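L-lysine 6-monooxygenase involved in desferrioxamine biosynthesis (Erwinia amylovora CFBP1430, PDB 5O8P) probably uses FAD and NADPH to N-hydroxylate cadaverine, a step on the route to the siderophore desferrioxamine. Local coordinates at residues W46-G49 with M50-E53; L234-K238 with L239-M243; S266-N269 with L270-I274; N383-L386 with H387-F391. All blocks are in the same frame, centred on the assembly; numbering follows the deposited sequence.

Contact 1 (W46-G49 with M50-E53). With FAD (flavin-adenine dinucleotide), chain C.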
# COMPACT_ATOMS: atom_id res chain seq x y z
N TRP B 46 -20.09 5.18 -23.30
CA TRP B 46 -20.53 5.10 -21.91
C TRP B 46 -19.97 6.23 -21.08
O TRP B 46 -18.74 6.38 -20.94
CB TRP B 46 -20.04 3.78 -21.33
CG TRP B 46 -20.51 3.43 -19.96
CD1 TRP B 46 -21.81 3.22 -19.56
CD2 TRP B 46 -19.69 3.18 -18.82
NE1 TRP B 46 -21.83 2.87 -18.23
CE2 TRP B 46 -20.55 2.84 -17.74
CE3 TRP B 46 -18.29 3.25 -18.58
CZ2 TRP B 46 -20.07 2.56 -16.46
CZ3 TRP B 46 -17.81 2.97 -17.30
CH2 TRP B 46 -18.70 2.62 -16.26
N HIS B 47 -20.90 7.04 -20.55
CA HIS B 47 -20.63 8.10 -19.58
C HIS B 47 -19.37 8.90 -19.90
O HIS B 47 -18.40 8.92 -19.11
CB HIS B 47 -20.62 7.52 -18.15
CG HIS B 47 -21.95 6.98 -17.71
ND1 HIS B 47 -23.15 7.57 -18.06
CD2 HIS B 47 -22.27 5.88 -16.98
CE1 HIS B 47 -24.15 6.88 -17.54
NE2 HIS B 47 -23.65 5.85 -16.88
N THR B 48 -19.39 9.55 -21.07
CA THR B 48 -18.24 10.30 -21.62
C THR B 48 -18.06 11.71 -21.05
O THR B 48 -16.99 12.31 -21.22
CB THR B 48 -18.30 10.42 -23.16
OG1 THR B 48 -19.50 11.08 -23.55
CG2 THR B 48 -18.23 9.04 -23.81
N GLY B 49 -19.09 12.23 -20.39
CA GLY B 49 -18.96 13.49 -19.64
C GLY B 49 -18.10 13.39 -18.39
O GLY B 49 -17.57 14.38 -17.93
N MET B 50 -17.99 12.19 -17.83
CA MET B 50 -17.19 11.88 -16.65
C MET B 50 -15.92 11.10 -16.96
O MET B 50 -15.29 10.57 -16.04
CB MET B 50 -18.05 11.07 -15.67
CG MET B 50 -19.05 11.87 -14.86
SD MET B 50 -18.29 13.27 -14.04
CE MET B 50 -16.89 12.52 -13.21
N MET B 51 -15.53 11.04 -18.23
CA MET B 51 -14.42 10.18 -18.62
C MET B 51 -13.11 10.95 -18.56
O MET B 51 -12.53 11.28 -19.59
CB MET B 51 -14.66 9.59 -20.00
CG MET B 51 -13.65 8.54 -20.42
SD MET B 51 -14.34 7.56 -21.75
CE MET B 51 -13.90 8.51 -23.21
N LEU B 52 -12.69 11.22 -17.33
CA LEU B 52 -11.50 11.99 -17.04
C LEU B 52 -10.30 11.07 -17.23
O LEU B 52 -10.38 9.87 -16.94
CB LEU B 52 -11.52 12.48 -15.59
CG LEU B 52 -12.72 13.30 -15.12
CD1 LEU B 52 -12.76 13.46 -13.61
CD2 LEU B 52 -12.67 14.67 -15.76
N GLU B 53 -9.17 11.63 -17.67
CA GLU B 53 -7.92 10.87 -17.86
C GLU B 53 -7.51 10.03 -16.65
O GLU B 53 -7.03 8.90 -16.80
CB GLU B 53 -6.77 11.81 -18.24
CG GLU B 53 -5.39 11.16 -18.17
CD GLU B 53 -4.29 12.04 -18.73
OE1 GLU B 53 -4.42 12.53 -19.87
OE2 GLU B 53 -3.27 12.23 -18.01
PA FAD C . -26.75 2.75 -19.66
O1A FAD C . -25.48 3.46 -20.12
O2A FAD C . -27.83 3.54 -18.97
O5B FAD C . -27.34 2.05 -20.99
C5B FAD C . -28.66 2.30 -21.47
C4B FAD C . -28.74 2.36 -22.99
O4B FAD C . -30.10 2.18 -23.40
C3B FAD C . -28.31 3.72 -23.54
O3B FAD C . -27.40 3.50 -24.64
C2B FAD C . -29.61 4.40 -23.95
O2B FAD C . -29.49 5.29 -25.06
C1B FAD C . -30.49 3.22 -24.30
N9A FAD C . -31.96 3.48 -24.30
C8A FAD C . -32.72 4.04 -23.34
N7A FAD C . -34.03 4.08 -23.73
C5A FAD C . -34.11 3.54 -24.97
C6A FAD C . -35.17 3.26 -25.97
N6A FAD C . -36.46 3.59 -25.74
N1A FAD C . -34.80 2.67 -27.14
C2A FAD C . -33.52 2.33 -27.41
N3A FAD C . -32.52 2.56 -26.54
C4A FAD C . -32.74 3.14 -25.33
N1 FAD C . -20.57 0.84 -11.70
C2 FAD C . -19.54 -0.00 -11.42
O2 FAD C . -19.82 -1.15 -11.00
N3 FAD C . -18.25 0.36 -11.59
C4 FAD C . -17.89 1.58 -12.03
O4 FAD C . -16.69 1.88 -12.17
C4X FAD C . -18.96 2.56 -12.36
N5 FAD C . -18.67 3.80 -12.81
C5X FAD C . -19.67 4.67 -13.10
C6 FAD C . -19.31 5.93 -13.56
C7 FAD C . -20.28 6.88 -13.88
C7M FAD C . -19.87 8.25 -14.37
C8 FAD C . -21.72 6.53 -13.71
C8M FAD C . -22.79 7.54 -14.05
C9 FAD C . -22.09 5.27 -13.25
C9A FAD C . -21.12 4.30 -12.92
N10 FAD C . -21.45 2.98 -12.45
C10 FAD C . -20.37 2.11 -12.15
C1' FAD C . -22.84 2.50 -12.24
C2' FAD C . -23.38 1.72 -13.47
O2' FAD C . -22.41 0.76 -13.93
C3' FAD C . -23.82 2.62 -14.64
O3' FAD C . -24.87 3.51 -14.22
C4' FAD C . -24.30 1.84 -15.86
O4' FAD C . -24.10 2.63 -17.04
C5' FAD C . -25.77 1.44 -15.78
O5' FAD C . -26.00 0.32 -16.63
P FAD C . -27.04 0.41 -17.84
O1P FAD C . -27.01 -0.90 -18.59
O2P FAD C . -28.32 0.87 -17.18
O3P FAD C . -26.25 1.54 -18.69

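Contact 2 (L234-K238 with L239-M243)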
# COMPACT_ATOMS: atom_id res chain seq x y z
N LEU B 234 -16.81 4.61 0.21
CA LEU B 234 -17.44 3.39 -0.22
C LEU B 234 -16.80 2.29 0.61
O LEU B 234 -15.57 2.21 0.66
CB LEU B 234 -17.13 3.14 -1.70
CG LEU B 234 -17.76 1.91 -2.33
CD1 LEU B 234 -19.21 2.20 -2.62
CD2 LEU B 234 -17.01 1.51 -3.60
N GLU B 235 -17.62 1.47 1.28
CA GLU B 235 -17.09 0.38 2.13
C GLU B 235 -16.55 -0.79 1.29
O GLU B 235 -17.31 -1.48 0.61
CB GLU B 235 -18.14 -0.08 3.13
CG GLU B 235 -17.54 -0.84 4.34
CD GLU B 235 -18.51 -0.88 5.53
OE1 GLU B 235 -19.03 0.18 5.92
OE2 GLU B 235 -18.78 -1.99 6.06
N TYR B 236 -15.24 -1.00 1.35
CA TYR B 236 -14.53 -1.93 0.45
C TYR B 236 -13.74 -3.02 1.20
O TYR B 236 -12.95 -3.79 0.60
CB TYR B 236 -13.61 -1.16 -0.50
CG TYR B 236 -13.42 -1.81 -1.86
CD1 TYR B 236 -14.48 -1.87 -2.78
CD2 TYR B 236 -12.18 -2.35 -2.25
CE1 TYR B 236 -14.32 -2.47 -4.02
CE2 TYR B 236 -12.00 -2.94 -3.50
CZ TYR B 236 -13.08 -3.00 -4.40
OH TYR B 236 -12.93 -3.59 -5.64
N THR B 237 -13.95 -3.13 2.51
CA THR B 237 -13.34 -4.15 3.32
C THR B 237 -13.99 -5.48 2.96
O THR B 237 -15.20 -5.54 2.73
CB THR B 237 -13.51 -3.84 4.82
OG1 THR B 237 -14.88 -3.49 5.09
CG2 THR B 237 -12.59 -2.70 5.24
N LYS B 238 -13.18 -6.53 2.92
CA LYS B 238 -13.55 -7.78 2.25
C LYS B 238 -14.72 -8.54 2.86
O LYS B 238 -15.46 -9.21 2.14
CB LYS B 238 -12.34 -8.69 2.10
CG LYS B 238 -11.32 -8.11 1.17
CD LYS B 238 -10.05 -8.92 1.15
CE LYS B 238 -9.00 -8.20 0.33
NZ LYS B 238 -7.71 -8.92 0.43
N LEU B 239 -14.89 -8.43 4.18
CA LEU B 239 -16.07 -9.04 4.82
C LEU B 239 -17.37 -8.37 4.39
O LEU B 239 -18.37 -9.04 4.25
CB LEU B 239 -15.94 -9.06 6.34
CG LEU B 239 -14.99 -10.12 6.93
CD1 LEU B 239 -14.86 -9.90 8.44
CD2 LEU B 239 -15.43 -11.54 6.58
N THR B 240 -17.35 -7.05 4.15
CA THR B 240 -18.52 -6.33 3.60
C THR B 240 -18.73 -6.63 2.11
O THR B 240 -19.87 -6.71 1.66
CB THR B 240 -18.43 -4.80 3.83
OG1 THR B 240 -18.40 -4.55 5.24
CG2 THR B 240 -19.60 -4.06 3.22
N LEU B 241 -17.65 -6.82 1.34
CA LEU B 241 -17.79 -7.21 -0.07
C LEU B 241 -18.55 -8.54 -0.27
O LEU B 241 -19.21 -8.72 -1.31
CB LEU B 241 -16.42 -7.28 -0.78
CG LEU B 241 -15.60 -5.98 -0.86
CD1 LEU B 241 -14.30 -6.20 -1.64
CD2 LEU B 241 -16.42 -4.83 -1.46
N GLU B 242 -18.51 -9.43 0.72
CA GLU B 242 -19.35 -10.64 0.73
C GLU B 242 -20.86 -10.38 0.70
O GLU B 242 -21.63 -11.29 0.46
CB GLU B 242 -19.06 -11.52 1.94
CG GLU B 242 -17.69 -12.16 1.98
CD GLU B 242 -17.66 -13.43 2.83
OE1 GLU B 242 -18.23 -13.44 3.96
OE2 GLU B 242 -17.12 -14.45 2.31
N MET B 243 -21.28 -9.16 1.00
CA MET B 243 -22.69 -8.80 0.85
C MET B 243 -23.09 -8.64 -0.61
O MET B 243 -24.28 -8.64 -0.89
CB MET B 243 -23.02 -7.52 1.62
CG MET B 243 -22.86 -7.62 3.12
SD MET B 243 -23.07 -6.04 3.98
CE MET B 243 -24.85 -5.92 4.04

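Contact 3 (S266-N269 with L270-I274)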
# COMPACT_ATOMS: atom_id res chain seq x y z
N SER B 266 -30.24 3.57 4.28
CA SER B 266 -29.18 3.46 5.30
C SER B 266 -27.89 2.75 4.84
O SER B 266 -26.94 2.63 5.62
CB SER B 266 -29.74 2.79 6.58
OG SER B 266 -29.76 1.37 6.49
N GLN B 267 -27.88 2.23 3.62
CA GLN B 267 -26.75 1.43 3.10
C GLN B 267 -26.12 2.16 1.92
O GLN B 267 -25.60 1.54 0.99
CB GLN B 267 -27.19 0.01 2.65
CG GLN B 267 -27.49 -0.98 3.77
CD GLN B 267 -27.85 -2.36 3.27
OE1 GLN B 267 -28.35 -2.55 2.15
NE2 GLN B 267 -27.65 -3.35 4.12
N LYS B 268 -26.07 3.49 1.99
CA LYS B 268 -25.45 4.29 0.93
C LYS B 268 -23.90 4.21 0.94
O LYS B 268 -23.30 4.39 -0.11
CB LYS B 268 -25.94 5.74 1.00
CG LYS B 268 -27.43 5.85 0.74
CD LYS B 268 -27.92 7.28 0.88
CE LYS B 268 -29.34 7.46 0.38
NZ LYS B 268 -29.60 8.88 0.01
N ASN B 269 -23.28 3.92 2.09
CA ASN B 269 -21.83 3.60 2.10
C ASN B 269 -21.45 2.35 1.27
O ASN B 269 -20.32 2.24 0.82
CB ASN B 269 -21.15 3.61 3.50
CG ASN B 269 -21.94 2.88 4.57
OD1 ASN B 269 -22.94 2.23 4.31
ND2 ASN B 269 -21.47 3.00 5.80
N LEU B 270 -22.41 1.45 1.05
CA LEU B 270 -22.16 0.22 0.29
C LEU B 270 -22.17 0.39 -1.24
O LEU B 270 -21.59 -0.43 -1.95
CB LEU B 270 -23.15 -0.89 0.71
CG LEU B 270 -23.23 -1.37 2.17
CD1 LEU B 270 -23.94 -2.71 2.26
CD2 LEU B 270 -21.86 -1.42 2.85
N TYR B 271 -22.82 1.44 -1.74
CA TYR B 271 -22.88 1.70 -3.21
C TYR B 271 -22.70 3.16 -3.68
O TYR B 271 -22.12 3.38 -4.74
CB TYR B 271 -24.13 1.06 -3.85
CG TYR B 271 -25.49 1.65 -3.49
CD1 TYR B 271 -25.98 1.62 -2.18
CD2 TYR B 271 -26.33 2.19 -4.49
CE1 TYR B 271 -27.22 2.13 -1.85
CE2 TYR B 271 -27.59 2.70 -4.17
CZ TYR B 271 -28.03 2.67 -2.85
OH TYR B 271 -29.26 3.17 -2.50
N LYS B 272 -23.17 4.14 -2.89
CA LYS B 272 -23.10 5.57 -3.26
C LYS B 272 -21.90 6.33 -2.62
O LYS B 272 -21.88 7.54 -2.56
CB LYS B 272 -24.46 6.23 -2.92
CG LYS B 272 -25.55 5.96 -3.95
CD LYS B 272 -26.97 6.06 -3.38
CE LYS B 272 -27.28 7.35 -2.60
NZ LYS B 272 -27.17 8.62 -3.37
N GLY B 273 -20.87 5.61 -2.16
CA GLY B 273 -19.71 6.22 -1.51
C GLY B 273 -18.63 6.70 -2.46
O GLY B 273 -18.65 6.38 -3.64
N ILE B 274 -17.67 7.43 -1.91
CA ILE B 274 -16.47 7.84 -2.63
C ILE B 274 -15.35 6.83 -2.39
O ILE B 274 -15.22 6.29 -1.30
CB ILE B 274 -15.98 9.22 -2.17
CG1 ILE B 274 -17.09 10.26 -2.24
CG2 ILE B 274 -14.81 9.68 -3.02
CD1 ILE B 274 -16.82 11.51 -1.42

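Contact 4 (N383-L386 with H387-F391). With FAD (flavin-adenine dinucleotide), chain C.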
# COMPACT_ATOMS: atom_id res chain seq x y z
N ASN B 383 -30.93 -3.58 -13.77
CA ASN B 383 -30.71 -2.29 -13.11
C ASN B 383 -31.98 -1.41 -12.98
O ASN B 383 -31.91 -0.20 -13.18
CB ASN B 383 -29.58 -1.53 -13.86
CG ASN B 383 -28.95 -0.39 -13.06
OD1 ASN B 383 -28.73 -0.46 -11.84
ND2 ASN B 383 -28.62 0.70 -13.77
N ALA B 384 -33.12 -1.99 -12.65
CA ALA B 384 -34.26 -1.20 -12.13
C ALA B 384 -34.92 -1.88 -10.93
O ALA B 384 -36.12 -1.71 -10.66
CB ALA B 384 -35.27 -0.92 -13.25
N GLU B 385 -34.12 -2.67 -10.21
CA GLU B 385 -34.58 -3.52 -9.11
C GLU B 385 -33.84 -3.20 -7.80
O GLU B 385 -33.85 -4.03 -6.90
CB GLU B 385 -34.46 -5.01 -9.50
CG GLU B 385 -33.04 -5.61 -9.57
CD GLU B 385 -32.28 -5.37 -10.86
OE1 GLU B 385 -32.67 -4.49 -11.63
OE2 GLU B 385 -31.27 -6.06 -11.08
N LEU B 386 -33.24 -2.01 -7.70
CA LEU B 386 -32.59 -1.54 -6.45
C LEU B 386 -33.52 -1.62 -5.21
O LEU B 386 -33.09 -1.94 -4.10
CB LEU B 386 -32.10 -0.09 -6.64
CG LEU B 386 -31.44 0.73 -5.51
CD1 LEU B 386 -30.37 -0.05 -4.75
CD2 LEU B 386 -30.83 2.01 -6.09
N HIS B 387 -34.80 -1.34 -5.43
CA HIS B 387 -35.80 -1.35 -4.36
C HIS B 387 -36.20 -2.74 -3.85
O HIS B 387 -36.76 -2.86 -2.78
CB HIS B 387 -37.03 -0.51 -4.77
CG HIS B 387 -37.82 -1.08 -5.90
ND1 HIS B 387 -37.47 -0.92 -7.23
CD2 HIS B 387 -39.02 -1.71 -5.90
CE1 HIS B 387 -38.38 -1.50 -7.99
NE2 HIS B 387 -39.33 -1.98 -7.22
N THR B 388 -35.91 -3.78 -4.63
CA THR B 388 -36.25 -5.18 -4.28
C THR B 388 -35.06 -6.17 -4.23
O THR B 388 -35.20 -7.24 -3.65
CB THR B 388 -37.23 -5.77 -5.32
OG1 THR B 388 -36.65 -5.64 -6.63
CG2 THR B 388 -38.59 -5.09 -5.27
N HIS B 389 -33.93 -5.84 -4.87
CA HIS B 389 -32.70 -6.66 -4.83
C HIS B 389 -31.51 -5.99 -4.14
O HIS B 389 -30.45 -6.60 -4.02
CB HIS B 389 -32.31 -7.08 -6.25
CG HIS B 389 -33.22 -8.09 -6.84
ND1 HIS B 389 -32.80 -9.36 -7.17
CD2 HIS B 389 -34.54 -8.03 -7.16
CE1 HIS B 389 -33.81 -10.04 -7.68
NE2 HIS B 389 -34.88 -9.26 -7.68
N GLY B 390 -31.68 -4.74 -3.72
CA GLY B 390 -30.75 -4.08 -2.80
C GLY B 390 -29.63 -3.34 -3.47
O GLY B 390 -29.61 -3.19 -4.69
N PHE B 391 -28.65 -2.92 -2.66
CA PHE B 391 -27.51 -2.09 -3.10
C PHE B 391 -26.61 -2.68 -4.22
O PHE B 391 -25.74 -1.97 -4.74
CB PHE B 391 -26.64 -1.77 -1.88
CG PHE B 391 -25.64 -2.84 -1.55
CD1 PHE B 391 -25.99 -3.94 -0.76
CD2 PHE B 391 -24.37 -2.78 -2.09
CE1 PHE B 391 -25.06 -4.93 -0.49
CE2 PHE B 391 -23.44 -3.77 -1.84
CZ PHE B 391 -23.78 -4.83 -1.03
PA FAD C . -26.75 2.75 -19.66
O1A FAD C . -25.48 3.46 -20.12
O2A FAD C . -27.83 3.54 -18.97
O5B FAD C . -27.34 2.05 -20.99
C5B FAD C . -28.66 2.30 -21.47
C4B FAD C . -28.74 2.36 -22.99
O4B FAD C . -30.10 2.18 -23.40
C3B FAD C . -28.31 3.72 -23.54
O3B FAD C . -27.40 3.50 -24.64
C2B FAD C . -29.61 4.40 -23.95
O2B FAD C . -29.49 5.29 -25.06
C1B FAD C . -30.49 3.22 -24.30
N9A FAD C . -31.96 3.48 -24.30
C8A FAD C . -32.72 4.04 -23.34
N7A FAD C . -34.03 4.08 -23.73
C5A FAD C . -34.11 3.54 -24.97
C6A FAD C . -35.17 3.26 -25.97
N6A FAD C . -36.46 3.59 -25.74
N1A FAD C . -34.80 2.67 -27.14
C2A FAD C . -33.52 2.33 -27.41
N3A FAD C . -32.52 2.56 -26.54
C4A FAD C . -32.74 3.14 -25.33
N1 FAD C . -20.57 0.84 -11.70
C2 FAD C . -19.54 -0.00 -11.42
O2 FAD C . -19.82 -1.15 -11.00
N3 FAD C . -18.25 0.36 -11.59
C4 FAD C . -17.89 1.58 -12.03
O4 FAD C . -16.69 1.88 -12.17
C4X FAD C . -18.96 2.56 -12.36
N5 FAD C . -18.67 3.80 -12.81
C5X FAD C . -19.67 4.67 -13.10
C6 FAD C . -19.31 5.93 -13.56
C7 FAD C . -20.28 6.88 -13.88
C7M FAD C . -19.87 8.25 -14.37
C8 FAD C . -21.72 6.53 -13.71
C8M FAD C . -22.79 7.54 -14.05
C9 FAD C . -22.09 5.27 -13.25
C9A FAD C . -21.12 4.30 -12.92
N10 FAD C . -21.45 2.98 -12.45
C10 FAD C . -20.37 2.11 -12.15
C1' FAD C . -22.84 2.50 -12.24
C2' FAD C . -23.38 1.72 -13.47
O2' FAD C . -22.41 0.76 -13.93
C3' FAD C . -23.82 2.62 -14.64
O3' FAD C . -24.87 3.51 -14.22
C4' FAD C . -24.30 1.84 -15.86
O4' FAD C . -24.10 2.63 -17.04
C5' FAD C . -25.77 1.44 -15.78
O5' FAD C . -26.00 0.32 -16.63
P FAD C . -27.04 0.41 -17.84
O1P FAD C . -27.01 -0.90 -18.59
O2P FAD C . -28.32 0.87 -17.18
O3P FAD C . -26.25 1.54 -18.69

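Contact 1 (W46-G49 with M50-E53)
In the FAD pocket, His47 and Met50 sit three residues apart on one loop and address the same end of the flavin. His47 lays one ring face against the methyl C8M of FAD, which stands 3.3 Å above the imidazole plane, offset toward the rim. Met50 meets the adjacent methyl through its CB and CG, with CB 3.6 Å from FAD C7M, and its thioether chain is bent at both later torsions. Trp46 completes the approach. Its CG is anti to the backbone N (chi1 -173°), a setting that carries the indole to the cofactor, where NE1 donates to FAD O4' at 2.6 Å with a nearly straight N-H...O angle of 167°. The far rim of the same indole reaches the isoalloxazine, CH2 lying 3.6 Å from FAD N5. Ribityl O4' also receives a weak bond from His47 NE2 at 3.3 Å, so O4' is held mainly by the indole N-H, with the imidazole a weak second donor. His47 CD2 stands 3.3 Å above the indole plane, offset toward the rim.

All this belongs to the loop that joins strand 35-38 of the FAD-binding Rossmann-type sheet to strand 56-57. Beyond the flavin the chain turns: Met51 is the centre of an inverse gamma turn closed by a weak bond from Leu52 N to Met50 O, 3.0 Å long. Met51 CB approaches Thr48 O to 3.8 Å, a van der Waals contact. Met50 also packs on Arg100, an NADP(+)-binding residue, and on helix 202-213, while Glu53 forms a salt bridge with Lys289 of the second subunit.

Contact 2 (L234-K238 with L239-M243)
Glu235 carries CG anti to its main-chain nitrogen (chi1 -160°) and runs extended from there, while Thr240 turns OG1 anti to its carbonyl carbon (chi1 -61°); together these torsions bring the hydroxyl within bonding distance of the carboxylate across the turn. Thr240 OG1 donates to Glu235 OE2 at 2.7 Å, meeting the anti lone pair of OE2, the one turned away from OE1, with the two side chains crossing at about a right angle.

A second pairing is apolar. Leu241 CD1 stands over the centre of the Tyr236 ring, 4.2 Å from its centroid and almost on the ring normal, a CH-pi contact. Its other branch, CD2, touches Tyr236 CD1 at 3.8 Å.

The backbone folds these groups together in the first turn of the short, weakly bonded helix 238-241. Leu241 N donates to Thr237 O at 3.1 Å and 154°, in the carbonyl plane, and Thr240 N reaches that oxygen by a weak bond of 3.0 Å.

The polar ends serve the tetramer: Tyr236 OH bonds Glu94 of the fourth subunit, and Lys238 NZ pairs with Asp284 of the third. Glu235 OE2 also forms a salt bridge with Arg230 of the third subunit, so one buried oxygen receives both a hydroxyl and a guanidinium, which would probably keep this carboxylate ionised.

Contact 3 (S266-N269 with L270-I274)
Backbone hydrogen bonds shape the turn that brings Gln267 and Lys268 against Leu270, Tyr271 and Lys272. Leu270 N donates to Gln267 O at 3.2 Å, coming from well above the carbonyl plane. Lys268 O takes Lys272 N at 2.8 Å, with the donor tilted only 16° from that plane, and a weaker bond from Tyr271 N.

Aromatic contacts centre on Tyr271. With CG set between N and the carbonyl carbon (chi1 69°), its ring turns back toward Gln267 and presents an edge to Gln267 O, which lies in the ring plane 3.2 Å from CD1. Over one face sits Lys272 CG, 3.8 Å above the plane and offset toward the rim. The phenol OH is bonded to Asn264 O.

Side-chain packing is of two sorts. Leu270 CD1 sits over one face of the Gln267 amide, 4.1 Å from CD. Lys268 and Lys272 run alongside each other pointing the same way, Lys268 CD 3.5 Å from Lys272 CE, and both ammonium groups end on one side, NZ to NZ 4.2 Å. Tyr271 and Lys272 are NADP(+)-binding residues, though no NADP(+) is bound to this chain; the paired lysines are consistent with a place for the anionic coenzyme.

The turn links helix 257-266 to helix 276-290. Ile274 leaves it to pack on helix 202-213 and pairs its backbone with Tyr232 and Leu234, in the loop that follows strand 221-225.

Contact 4 (N383-L386 with H387-F391)
Glu385 lays its aliphatic part against the His389 ring, CG to CG 3.7 Å, where the two side chains meet at a slant with carboxylate and imidazole planes 86° apart. The bend at chi2 (-83°) turns the carboxylate back along the chain, and OE1 accepts Ala384 N at 2.7 Å, nearly end-on to its C-O bond.

Glu385 is the N-cap residue of the short helix 386-389, and its carbonyl oxygen gathers three donors. His389 N comes almost in line with the C=O at 2.7 Å, Thr388 N approaches from above the carbonyl plane at 3.1 Å, and Thr388 OG1 adds a third bond of 3.2 Å. The helix closes with Gly390 N donating to Leu386 O at 3.2 Å, after which the positive phi of Gly390 (90°) takes the chain out of the helix toward Phe391.

His387 brings the edge of its ring to Ala384 O, with CE1 3.5 Å away, while its NE2 bonds to Tyr365 O. His389 NE2 bonds to Gln368 O, and its ring is stacked with Tyr371. At the start of the segment Asn383 extends the other way: ND2 makes a weak bond of 3.4 Å to the FAD phosphate oxygen O2P.

Since Arg402 forms a salt bridge with OE2 while OE1 takes a backbone N-H, both carboxylate oxygens of buried Glu385 are satisfied, consistent with an ionised acid here.

Overall arrangement
Contacts 1 and 4 both touch FAD from opposite sides of the chain's centre, their own centres 25 Å apart and nearest atoms about 8 Å: contact 1 meets the flavin and ribityl chain, while contact 4 reaches a pyrophosphate oxygen by a weak bond. Contact 3 lies nearby among the NADP(+)-binding residues, the Tyr271 side chain about 9 Å from FAD. It joins contact 4 through Tyr271 CD1 and Phe391 CB, 3.5 Å apart, and contact 2 through a probable hydrogen bond from Glu235 N to Asn269 O, 2.8 Å. Contacts 2 and 4 also touch, Met243 O lying 3.8 Å from Phe391 CE1. Contacts 2 and 3 both reach the third subunit, so the loop carrying Tyr271 and Lys272 lies close to a subunit interface.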